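Local coordinates for APC3568 protein (Geobacillus stearothermophilus, PDB 1RFZ) that belongs to the phosphatidylglycerophosphatase A family and may act on phosphatidylglycerophosphate, though its function has not been established, at residues A[31-36]-A[125-130]. Residues are numbered along the deposited sequence; the frame is centred on the assembly and turned at random.
Sequences AELVYY and QKPGIL
One face of the Tyr-36 ring is covered by Pro-127, whose CG lies 3.7 Å from the ring centroid and 16° off the normal, a CH-pi contact. The proline ring is displaced toward the CE2 rim, where its CB comes 3.5 Å from Tyr-36 CE2. With CG anti to the backbone N (chi1 169°), the tyrosine reaches out from its helix over this proline, and its OH ends beside the aliphatic part of Gln-125, 3.6 Å from CB; the glutamine amide plane stands 85° from the ring. With an alanine here in place of Tyr-36, Pro-127 is likely to lose the aromatic face it packs on, and a gap would probably open beside the Gln-125 methylenes.

One turn back, Leu-33 sets CD2 against Pro-127, 4.1 Å from CG, and CD1 against Ile-129 CD1 at 4.3 Å, with Leu-130 CD1 close to both methyls, 4.0 Å from CD1. No hydrogen bond joins the segments; the contact rests on van der Waals packing and the CH-pi contact.

The 125-130 segment spans the tight link, Lys-126 to Gly-128, between helix 115-125 and helix 129-134, turning through positive phi at Lys-126 and Gly-128, and helix 27-38 packs against it. Leu-33 and Ile-129 also rest on Val-149 of helix 145-163, Tyr-36 and Pro-127 share Ile-122 of helix 115-125, and Gln-125 packs on Tyr-121 of a neighbouring subunit, placing this corner of the all-helical fold beside a subunit interface.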
loop_
_atom_site.group_PDB
_atom_site.type_symbol
_atom_site.label_atom_id
_atom_site.label_comp_id
_atom_site.label_asym_id
_atom_site.label_seq_id
_atom_site.Cartn_x
_atom_site.Cartn_y
_atom_site.Cartn_z
ATOM N N ALA A 31 19.155 -0.680 15.343
ATOM C CA ALA A 31 18.763 -1.703 16.300
ATOM C C ALA A 31 18.469 -0.993 17.614
ATOM O O ALA A 31 17.703 -1.484 18.449
ATOM C CB ALA A 31 19.889 -2.729 16.487
ATOM N N GLU A 32 19.080 0.171 17.804
ATOM C CA GLU A 32 18.839 0.922 19.024
ATOM C C GLU A 32 17.382 1.369 18.995
ATOM O O GLU A 32 16.715 1.418 20.026
ATOM C CB GLU A 32 19.800 2.113 19.119
ATOM C CG GLU A 32 21.239 1.685 19.405
ATOM C CD GLU A 32 22.187 2.850 19.635
ATOM O OE1 GLU A 32 21.952 3.637 20.577
ATOM O OE2 GLU A 32 23.173 2.975 18.877
ATOM N N LEU A 33 16.888 1.661 17.796
ATOM C CA LEU A 33 15.507 2.077 17.600
ATOM C C LEU A 33 14.573 0.896 17.831
ATOM O O LEU A 33 13.448 1.071 18.295
ATOM C CB LEU A 33 15.317 2.593 16.182
ATOM C CG LEU A 33 16.076 3.864 15.811
ATOM C CD1 LEU A 33 15.851 4.196 14.340
ATOM C CD2 LEU A 33 15.602 5.000 16.699
ATOM N N VAL A 34 15.042 -0.306 17.500
ATOM C CA VAL A 34 14.247 -1.510 17.683
ATOM C C VAL A 34 14.042 -1.829 19.164
ATOM O O VAL A 34 12.963 -2.284 19.560
ATOM C CB VAL A 34 14.887 -2.734 16.987
ATOM C CG1 VAL A 34 13.932 -3.923 17.043
ATOM C CG2 VAL A 34 15.201 -2.414 15.551
ATOM N N TYR A 35 15.064 -1.603 19.986
ATOM C CA TYR A 35 14.925 -1.855 21.423
ATOM C C TYR A 35 13.886 -0.854 21.974
ATOM O O TYR A 35 13.059 -1.197 22.814
ATOM C CB TYR A 35 16.271 -1.660 22.136
ATOM C CG TYR A 35 16.387 -2.367 23.481
ATOM C CD1 TYR A 35 16.655 -3.740 23.548
ATOM C CD2 TYR A 35 16.237 -1.663 24.687
ATOM C CE1 TYR A 35 16.772 -4.397 24.783
ATOM C CE2 TYR A 35 16.351 -2.312 25.930
ATOM C CZ TYR A 35 16.618 -3.678 25.970
ATOM O OH TYR A 35 16.727 -4.337 27.181
ATOM N N TYR A 36 13.929 0.380 21.475
ATOM C CA TYR A 36 13.003 1.431 21.886
ATOM C C TYR A 36 11.549 1.031 21.639
ATOM O O TYR A 36 10.670 1.350 22.440
ATOM C CB TYR A 36 13.343 2.723 21.131
ATOM C CG TYR A 36 12.337 3.860 21.224
ATOM C CD1 TYR A 36 11.108 3.796 20.564
ATOM C CD2 TYR A 36 12.643 5.026 21.924
ATOM C CE1 TYR A 36 10.205 4.878 20.593
ATOM C CE2 TYR A 36 11.749 6.117 21.967
ATOM C CZ TYR A 36 10.530 6.043 21.302
ATOM O OH TYR A 36 9.641 7.115 21.348
ATOM N N GLN A 125 8.205 10.857 16.938
ATOM C CA GLN A 125 9.024 10.964 18.145
ATOM C C GLN A 125 10.521 11.034 17.844
ATOM O O GLN A 125 11.326 11.246 18.742
ATOM C CB GLN A 125 8.772 9.762 19.079
ATOM C CG GLN A 125 7.328 9.533 19.543
ATOM C CD GLN A 125 6.876 10.524 20.598
ATOM O OE1 GLN A 125 6.245 10.150 21.591
ATOM N NE2 GLN A 125 7.173 11.799 20.376
ATOM N N LYS A 126 10.890 10.821 16.590
ATOM C CA LYS A 126 12.291 10.834 16.155
ATOM C C LYS A 126 13.406 10.521 17.180
ATOM O O LYS A 126 14.374 11.276 17.303
ATOM C CB LYS A 126 12.593 12.162 15.478
ATOM C CG LYS A 126 11.847 12.321 14.189
ATOM C CD LYS A 126 12.008 13.707 13.637
ATOM C CE LYS A 126 10.942 13.964 12.587
ATOM N NZ LYS A 126 10.683 15.428 12.412
ATOM N N PRO A 127 13.301 9.388 17.904
ATOM C CA PRO A 127 14.339 9.051 18.883
ATOM C C PRO A 127 15.648 8.575 18.222
ATOM O O PRO A 127 15.656 8.224 17.036
ATOM C CB PRO A 127 13.670 7.969 19.715
ATOM C CG PRO A 127 12.837 7.259 18.713
ATOM C CD PRO A 127 12.224 8.380 17.922
ATOM N N GLY A 128 16.747 8.602 18.988
ATOM C CA GLY A 128 18.053 8.171 18.500
ATOM C C GLY A 128 18.598 8.897 17.283
ATOM O O GLY A 128 18.425 10.117 17.144
ATOM N N ILE A 129 19.261 8.155 16.396
ATOM C CA ILE A 129 19.837 8.746 15.191
ATOM C C ILE A 129 18.872 9.677 14.482
ATOM O O ILE A 129 19.261 10.748 14.019
ATOM C CB ILE A 129 20.261 7.686 14.172
ATOM C CG1 ILE A 129 19.771 6.314 14.621
ATOM C CG2 ILE A 129 21.757 7.742 13.968
ATOM C CD1 ILE A 129 19.955 5.232 13.571
ATOM N N LEU A 130 17.615 9.256 14.387
ATOM C CA LEU A 130 16.591 10.048 13.718
ATOM C C LEU A 130 16.763 11.506 14.105
ATOM O O LEU A 130 16.621 12.415 13.274
ATOM C CB LEU A 130 15.202 9.521 14.097
ATOM C CG LEU A 130 14.956 8.093 13.563
ATOM C CD1 LEU A 130 13.644 7.514 14.100
ATOM C CD2 LEU A 130 14.962 8.123 12.023
#